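Local structure of laccase (Botrytis aclada, 3SQR) at residues S274-F278 against P364-E369; Q477-F482 against A503-Y509. The protein oxidises phenolic substrates such as hydroquinone at the expense of dioxygen, which it reduces to water with its copper ions, and probably acts in lignin degradation. All coordinates share one frame; numbering follows the deposited sequence.

Interaction 1 (S274-F278 against P364-E369); sequences SHFEF and PRGTCE
The carboxylate of Glu277 meets two successive backbone N-H groups, of Arg365 and Gly366, with both oxygens, each on its syn lone pair: OE2 takes Arg365 N at 2.8 Å and OE1 takes Gly366 N at 2.9 Å, the latter nearly straight at 167°. Arg365 adds a salt bridge by bending its chain at chi3 (-77°) and bringing NE back to Glu277 OE2 at 3.1 Å, from above the carboxylate plane. Thr302 OG1 also bonds OE2, and together these bonds hold the carboxylate in one orientation. Arg365 NH2 has its own salt-bridge partner in Glu371.

His275 brings a flat ring to the contact. Cys368 CA lies over one ring face, 3.8 Å from the centroid, a CH-pi contact, while the sulfur of Cys368 sits farther above the ring and forms the disulfide with Cys334. At the polar ring edge, His275 NE2 makes a weak, bent bond to Glu369 O (3.0 Å).

Two waters extend the polar links. One joins His275 NE2 to Cys368 O; the other donates to both Glu277 OE1 and Thr367 O, the second at 2.6 Å. Together these contacts hold an irregular linker against strand 276-280 in the second cupredoxin-like domain of a multicopper oxidase, with the disulfide Cys334-Cys368 fastening the same linker.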
ATOM      1  N   SER A 274      11.334  -2.508  -0.835  1.00 23.47           N
ATOM      2  CA  SER A 274      12.049  -1.505  -0.068  1.00 22.42           C
ATOM      3  C   SER A 274      11.514  -1.494   1.311  1.00 22.72           C
ATOM      4  O   SER A 274      10.296  -1.540   1.481  1.00 23.10           O
ATOM      5  CB  SER A 274      11.873  -0.093  -0.684  1.00 22.04           C
ATOM      6  OG  SER A 274      10.491   0.121  -0.954  1.00 23.96           O
ATOM      7  N   HIS A 275      12.384  -1.245   2.272  1.00 22.22           N
ATOM      8  CA  HIS A 275      11.985  -1.026   3.657  1.00 22.09           C
ATOM      9  C   HIS A 275      12.642   0.250   4.091  1.00 23.10           C
ATOM     10  O   HIS A 275      13.833   0.481   3.788  1.00 22.80           O
ATOM     11  CB  HIS A 275      12.431  -2.151   4.595  1.00 22.86           C
ATOM     12  CG  HIS A 275      11.741  -2.132   5.913  1.00 24.26           C
ATOM     13  ND1 HIS A 275      12.133  -1.313   6.949  1.00 24.61           N
ATOM     14  CD2 HIS A 275      10.640  -2.796   6.348  1.00 22.91           C
ATOM     15  CE1 HIS A 275      11.302  -1.484   7.972  1.00 24.22           C
ATOM     16  NE2 HIS A 275      10.421  -2.406   7.650  1.00 23.86           N
ATOM     17  N   PHE A 276      11.889   1.037   4.814  1.00 22.46           N
ATOM     18  CA  PHE A 276      12.362   2.341   5.264  1.00 22.99           C
ATOM     19  C   PHE A 276      12.259   2.461   6.756  1.00 24.24           C
ATOM     20  O   PHE A 276      11.455   1.834   7.406  1.00 23.24           O
ATOM     21  CB  PHE A 276      11.674   3.534   4.540  1.00 22.85           C
ATOM     22  CG  PHE A 276      11.928   3.564   3.060  1.00 22.67           C
ATOM     23  CD1 PHE A 276      13.114   4.053   2.542  1.00 24.26           C
ATOM     24  CD2 PHE A 276      10.984   3.054   2.189  1.00 24.08           C
ATOM     25  CE1 PHE A 276      13.362   4.070   1.207  1.00 23.52           C
ATOM     26  CE2 PHE A 276      11.214   3.060   0.845  1.00 22.83           C
ATOM     27  CZ  PHE A 276      12.440   3.557   0.346  1.00 24.29           C
ATOM     28  N   GLU A 277      13.105   3.326   7.296  1.00 24.45           N
ATOM     29  CA  GLU A 277      13.069   3.725   8.691  1.00 23.98           C
ATOM     30  C   GLU A 277      13.219   5.242   8.748  1.00 25.19           C
ATOM     31  O   GLU A 277      14.283   5.820   9.050  1.00 25.37           O
ATOM     32  CB  GLU A 277      14.126   2.965   9.524  1.00 24.55           C
ATOM     33  CG  GLU A 277      13.857   3.136  11.010  1.00 21.90           C
ATOM     34  CD  GLU A 277      14.897   2.488  11.906  1.00 21.88           C
ATOM     35  OE1 GLU A 277      15.558   1.559  11.392  1.00 27.75           O
ATOM     36  OE2 GLU A 277      15.001   2.956  13.126  1.00 27.24           O
ATOM     37  N   PHE A 278      12.133   5.919   8.406  1.00 24.46           N
ATOM     38  CA  PHE A 278      12.148   7.308   8.129  1.00 23.91           C
ATOM     39  C   PHE A 278      12.557   8.124   9.359  1.00 25.27           C
ATOM     40  O   PHE A 278      12.071   7.855  10.474  1.00 24.49           O
ATOM     41  CB  PHE A 278      10.730   7.731   7.656  1.00 23.44           C
ATOM     42  CG  PHE A 278      10.615   9.150   7.298  1.00 23.34           C
ATOM     43  CD1 PHE A 278      10.944   9.614   6.045  1.00 21.88           C
ATOM     44  CD2 PHE A 278      10.168  10.078   8.238  1.00 25.25           C
ATOM     45  CE1 PHE A 278      10.830  10.952   5.737  1.00 22.92           C
ATOM     46  CE2 PHE A 278      10.009  11.447   7.898  1.00 26.14           C
ATOM     47  CZ  PHE A 278      10.365  11.867   6.665  1.00 22.76           C
ATOM     48  N   PRO A 364      19.810   4.359  13.344  1.00 33.78           N
ATOM     49  CA  PRO A 364      18.566   3.586  13.099  1.00 33.85           C
ATOM     50  C   PRO A 364      18.557   2.225  13.782  1.00 32.52           C
ATOM     51  O   PRO A 364      19.605   1.626  14.059  1.00 33.86           O
ATOM     52  CB  PRO A 364      18.517   3.416  11.589  1.00 33.98           C
ATOM     53  CG  PRO A 364      19.753   4.041  11.028  1.00 36.13           C
ATOM     54  CD  PRO A 364      20.652   4.473  12.140  1.00 34.63           C
ATOM     55  N   ARG A 365      17.365   1.746  14.100  1.00 30.23           N
ATOM     56  CA  ARG A 365      17.240   0.382  14.564  1.00 29.32           C
ATOM     57  C   ARG A 365      17.812  -0.602  13.546  1.00 29.28           C
ATOM     58  O   ARG A 365      18.443  -1.569  13.929  1.00 29.13           O
ATOM     59  CB  ARG A 365      15.781   0.069  14.899  1.00 28.82           C
ATOM     60  CG  ARG A 365      15.326   0.681  16.149  1.00 30.29           C
ATOM     61  CD  ARG A 365      13.806   0.697  16.268  1.00 30.06           C
ATOM     62  NE  ARG A 365      13.269   1.760  15.428  1.00 28.74           N
ATOM     63  CZ  ARG A 365      11.984   2.088  15.425  1.00 28.96           C
ATOM     64  NH1 ARG A 365      11.130   1.396  16.163  1.00 25.41           N
ATOM     65  NH2 ARG A 365      11.561   3.099  14.709  1.00 27.38           N
ATOM     66  N   GLY A 366      17.607  -0.333  12.244  1.00 28.95           N
ATOM     67  CA  GLY A 366      18.220  -1.053  11.155  1.00 28.72           C
ATOM     68  C   GLY A 366      17.599  -2.409  10.900  1.00 29.85           C
ATOM     69  O   GLY A 366      18.167  -3.253  10.202  1.00 31.18           O
ATOM     70  N   THR A 367      16.385  -2.601  11.426  1.00 28.61           N
ATOM     71  CA  THR A 367      15.656  -3.829  11.195  1.00 27.20           C
ATOM     72  C   THR A 367      14.636  -3.717  10.075  1.00 26.59           C
ATOM     73  O   THR A 367      14.429  -2.644   9.495  1.00 26.33           O
ATOM     74  CB  THR A 367      14.876  -4.204  12.475  1.00 28.66           C
ATOM     75  OG1 THR A 367      13.832  -3.234  12.657  1.00 26.37           O
ATOM     76  CG2 THR A 367      15.813  -4.188  13.739  1.00 27.55           C
ATOM     77  N   CYS A 368      14.002  -4.844   9.789  1.00 26.59           N
ATOM     78  CA  CYS A 368      12.910  -4.924   8.781  1.00 26.01           C
ATOM     79  C   CYS A 368      11.565  -5.054   9.460  1.00 25.39           C
ATOM     80  O   CYS A 368      10.589  -5.399   8.826  1.00 27.16           O
ATOM     81  CB  CYS A 368      13.141  -6.055   7.801  1.00 23.27           C
ATOM     82  SG  CYS A 368      14.830  -6.072   7.180  1.00 26.11           S
ATOM     83  N   GLU A 369      11.542  -4.767  10.749  1.00 27.00           N
ATOM     84  CA  GLU A 369      10.319  -4.849  11.535  1.00 26.80           C
ATOM     85  C   GLU A 369       9.344  -3.753  11.175  1.00 25.96           C
ATOM     86  O   GLU A 369       9.699  -2.723  10.529  1.00 24.10           O
ATOM     87  CB  GLU A 369      10.647  -4.768  13.031  1.00 27.99           C
ATOM     88  CG  GLU A 369      11.591  -5.869  13.397  1.00 28.69           C
ATOM     89  CD  GLU A 369      11.779  -6.044  14.871  1.00 35.87           C
ATOM     90  OE1 GLU A 369      11.039  -5.452  15.684  1.00 37.32           O
ATOM     91  OE2 GLU A 369      12.742  -6.752  15.192  1.00 39.18           O
TER
HETATM   92  O   HOH W   1       8.286  -4.278   8.146  1.00 26.05           O
HETATM   93  O   HOH W   2      15.607  -0.287   9.291  1.00 34.44           O

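Interaction 2 (Q477-F482 against A503-Y509); sequences QETDVF and ALPGNGY
Ala503 O receives the side-chain amide of Gln477 in the third cupredoxin-like domain, where a type II turn, Pro505 to Gly508, leads from the edge strand 501-504 of one sheet of the beta sandwich into strand 509-515, inside the other sheet. The bond, Gln477 NE2 to Ala503 O at 2.8 Å, lies in the carbonyl plane on a lone pair, reached by an extended Gln477 side chain with CG anti to the backbone N (chi1 179°); the same NE2 also bonds Asp370. Pro505 then lays its ring against Gln477 and Thr479: its CG is 3.7 Å from Gln477 CG, and its CB touches Thr479 CG2. The turn is closed by Gly508 N bonding to Pro505 O, and Asn507 takes the positive phi of its third position. Gly508 passes close to the other segment, its CA making CA-H...O contacts to Glu478 O and, at 3.1 Å, to Asp480 O. Tyr509 forms a hydrogen-bonded antiparallel pair with Glu478, its N giving to Glu478 O at 2.9 Å and its O accepting from Glu478 N at 3.0 Å. Its ring is sandwiched: Glu478 CB lies over one face, toward the rim, and Phe482 covers the opposite face with CB and with its ring edge, a T-shaped pair with planes at 65°. Asp480 O comes to the edge of the Tyr509 ring, 3.3 Å from CD1.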
ATOM      1  N   GLN A 477       2.131 -10.534  16.373  1.00 23.85           N
ATOM      2  CA  GLN A 477       3.088 -10.357  15.290  1.00 24.04           C
ATOM      3  C   GLN A 477       4.395 -10.787  15.959  1.00 25.92           C
ATOM      4  O   GLN A 477       5.005 -10.038  16.723  1.00 27.57           O
ATOM      5  CB  GLN A 477       3.065  -8.904  14.855  1.00 25.39           C
ATOM      6  CG  GLN A 477       4.043  -8.605  13.741  1.00 22.13           C
ATOM      7  CD  GLN A 477       4.081  -7.185  13.366  1.00 22.68           C
ATOM      8  OE1 GLN A 477       4.286  -6.300  14.185  1.00 26.47           O
ATOM      9  NE2 GLN A 477       3.863  -6.934  12.060  1.00 24.94           N
ATOM     10  N   GLU A 478       4.744 -12.029  15.741  1.00 27.37           N
ATOM     11  CA  GLU A 478       5.721 -12.715  16.567  1.00 27.50           C
ATOM     12  C   GLU A 478       6.822 -13.334  15.764  1.00 28.01           C
ATOM     13  O   GLU A 478       6.571 -14.008  14.736  1.00 27.55           O
ATOM     14  CB  GLU A 478       5.026 -13.833  17.359  1.00 28.52           C
ATOM     15  CG  GLU A 478       3.957 -13.326  18.310  1.00 31.73           C
ATOM     16  CD  GLU A 478       4.484 -12.557  19.494  1.00 38.41           C
ATOM     17  OE1 GLU A 478       5.596 -12.882  19.929  1.00 41.05           O
ATOM     18  OE2 GLU A 478       3.774 -11.636  19.973  1.00 43.53           O
ATOM     19  N   THR A 479       8.027 -13.187  16.310  1.00 27.60           N
ATOM     20  CA  THR A 479       9.214 -13.865  15.795  1.00 28.41           C
ATOM     21  C   THR A 479       9.408 -15.156  16.577  1.00 29.27           C
ATOM     22  O   THR A 479      10.246 -15.246  17.467  1.00 28.70           O
ATOM     23  CB  THR A 479      10.422 -12.977  15.894  1.00 29.00           C
ATOM     24  OG1 THR A 479      10.573 -12.486  17.240  1.00 31.39           O
ATOM     25  CG2 THR A 479      10.212 -11.799  14.976  1.00 25.92           C
ATOM     26  N   ASP A 480       8.594 -16.121  16.201  1.00 29.46           N
ATOM     27  CA  ASP A 480       8.692 -17.476  16.726  1.00 30.31           C
ATOM     28  C   ASP A 480       7.810 -18.360  15.920  1.00 30.29           C
ATOM     29  O   ASP A 480       7.095 -17.916  14.998  1.00 30.14           O
ATOM     30  CB  ASP A 480       8.369 -17.521  18.229  1.00 31.44           C
ATOM     31  CG  ASP A 480       9.179 -18.641  18.985  1.00 33.87           C
ATOM     32  OD1 ASP A 480       9.734 -19.605  18.375  1.00 30.55           O
ATOM     33  OD2 ASP A 480       9.222 -18.555  20.213  1.00 37.88           O
ATOM     34  N   VAL A 481       7.876 -19.641  16.232  1.00 29.36           N
ATOM     35  CA  VAL A 481       7.094 -20.651  15.563  1.00 29.73           C
ATOM     36  C   VAL A 481       5.693 -20.623  16.179  1.00 30.22           C
ATOM     37  O   VAL A 481       5.564 -20.638  17.413  1.00 29.84           O
ATOM     38  CB  VAL A 481       7.787 -22.014  15.690  1.00 30.09           C
ATOM     39  CG1 VAL A 481       6.882 -23.173  15.302  1.00 31.53           C
ATOM     40  CG2 VAL A 481       9.098 -22.012  14.783  1.00 31.58           C
ATOM     41  N   PHE A 482       4.672 -20.637  15.324  1.00 28.25           N
ATOM     42  CA  PHE A 482       3.280 -20.669  15.775  1.00 28.87           C
ATOM     43  C   PHE A 482       3.010 -22.061  16.303  1.00 29.86           C
ATOM     44  O   PHE A 482       3.290 -23.066  15.630  1.00 28.99           O
ATOM     45  CB  PHE A 482       2.346 -20.471  14.622  1.00 28.37           C
ATOM     46  CG  PHE A 482       0.881 -20.475  15.009  1.00 25.71           C
ATOM     47  CD1 PHE A 482       0.395 -19.523  15.834  1.00 27.90           C
ATOM     48  CD2 PHE A 482       0.028 -21.428  14.511  1.00 27.50           C
ATOM     49  CE1 PHE A 482      -0.964 -19.510  16.135  1.00 27.80           C
ATOM     50  CE2 PHE A 482      -1.330 -21.387  14.808  1.00 27.14           C
ATOM     51  CZ  PHE A 482      -1.787 -20.456  15.631  1.00 27.13           C
ATOM     52  N   ALA A 503       3.571  -6.608   8.781  1.00 22.78           N
ATOM     53  CA  ALA A 503       4.635  -7.538   8.498  1.00 23.84           C
ATOM     54  C   ALA A 503       4.364  -8.918   9.024  1.00 24.01           C
ATOM     55  O   ALA A 503       4.009  -9.076  10.199  1.00 24.24           O
ATOM     56  CB  ALA A 503       5.959  -7.021   9.103  1.00 23.83           C
ATOM     57  N   LEU A 504       4.517  -9.897   8.153  1.00 23.88           N
ATOM     58  CA  LEU A 504       4.750 -11.279   8.579  1.00 22.60           C
ATOM     59  C   LEU A 504       6.226 -11.344   8.983  1.00 24.58           C
ATOM     60  O   LEU A 504       7.114 -11.253   8.141  1.00 25.00           O
ATOM     61  CB  LEU A 504       4.495 -12.252   7.459  1.00 22.85           C
ATOM     62  CG  LEU A 504       5.028 -13.670   7.597  1.00 22.64           C
ATOM     63  CD1 LEU A 504       4.497 -14.329   8.860  1.00 23.79           C
ATOM     64  CD2 LEU A 504       4.652 -14.440   6.310  1.00 20.62           C
ATOM     65  N   PRO A 505       6.485 -11.522  10.275  1.00 24.57           N
ATOM     66  CA  PRO A 505       7.912 -11.536  10.674  1.00 24.65           C
ATOM     67  C   PRO A 505       8.667 -12.670  10.078  1.00 24.31           C
ATOM     68  O   PRO A 505       8.193 -13.750  10.066  1.00 22.96           O
ATOM     69  CB  PRO A 505       7.843 -11.705  12.194  1.00 24.82           C
ATOM     70  CG  PRO A 505       6.515 -11.070  12.551  1.00 23.39           C
ATOM     71  CD  PRO A 505       5.615 -11.587  11.452  1.00 24.82           C
ATOM     72  N   GLY A 506       9.912 -12.414   9.673  1.00 23.36           N
ATOM     73  CA  GLY A 506      10.750 -13.425   9.136  1.00 24.56           C
ATOM     74  C   GLY A 506      10.908 -14.555  10.144  1.00 23.50           C
ATOM     75  O   GLY A 506      11.264 -14.314  11.300  1.00 25.95           O
ATOM     76  N   ASN A 507      10.556 -15.731   9.646  1.00 24.25           N
ATOM     77  CA  ASN A 507      10.533 -17.030  10.368  1.00 24.79           C
ATOM     78  C   ASN A 507       9.542 -17.043  11.513  1.00 24.71           C
ATOM     79  O   ASN A 507       9.606 -17.931  12.380  1.00 24.02           O
ATOM     80  CB  ASN A 507      11.943 -17.364  10.872  1.00 24.77           C
ATOM     81  CG  ASN A 507      12.922 -17.557   9.729  1.00 24.42           C
ATOM     82  OD1 ASN A 507      12.582 -18.135   8.703  1.00 26.74           O
ATOM     83  ND2 ASN A 507      14.157 -17.082   9.898  1.00 26.64           N
ATOM     84  N   GLY A 508       8.582 -16.135  11.470  1.00 23.98           N
ATOM     85  CA  GLY A 508       7.588 -16.042  12.515  1.00 24.55           C
ATOM     86  C   GLY A 508       6.186 -16.165  12.005  1.00 23.51           C
ATOM     87  O   GLY A 508       5.930 -16.863  11.036  1.00 25.52           O
ATOM     88  N   TYR A 509       5.260 -15.556  12.723  1.00 24.65           N
ATOM     89  CA  TYR A 509       3.866 -15.552  12.270  1.00 25.69           C
ATOM     90  C   TYR A 509       3.176 -14.232  12.576  1.00 25.01           C
ATOM     91  O   TYR A 509       3.538 -13.463  13.448  1.00 26.10           O
ATOM     92  CB  TYR A 509       3.112 -16.757  12.865  1.00 26.01           C
ATOM     93  CG  TYR A 509       2.965 -16.682  14.345  1.00 26.91           C
ATOM     94  CD1 TYR A 509       3.917 -17.225  15.199  1.00 29.56           C
ATOM     95  CD2 TYR A 509       1.814 -16.109  14.917  1.00 28.05           C
ATOM     96  CE1 TYR A 509       3.763 -17.144  16.563  1.00 29.90           C
ATOM     97  CE2 TYR A 509       1.664 -16.029  16.263  1.00 31.04           C
ATOM     98  CZ  TYR A 509       2.636 -16.554  17.085  1.00 31.97           C
ATOM     99  OH  TYR A 509       2.418 -16.480  18.441  1.00 31.04           O
TER

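In the fold
After the first domain and the opening strands of the second, the chain reaches 274-278, runs through the later strands of that domain and returns as 364-369, where interaction 1 closes a loop of 85 intervening residues and fixes the linker between the second and third domains to strand 276-280. In the third domain, strand 472-478 opens interaction 2, which closes after only 20 residues and ties this strand to both 501-504 and 509-515, and so to both sheets. The two loops follow one another, neither nested nor crossing. Both contacts come near Trp462, touched by Glu369 in one and by Thr479 and Pro505 in the other, beside the type 1 copper ligand His463.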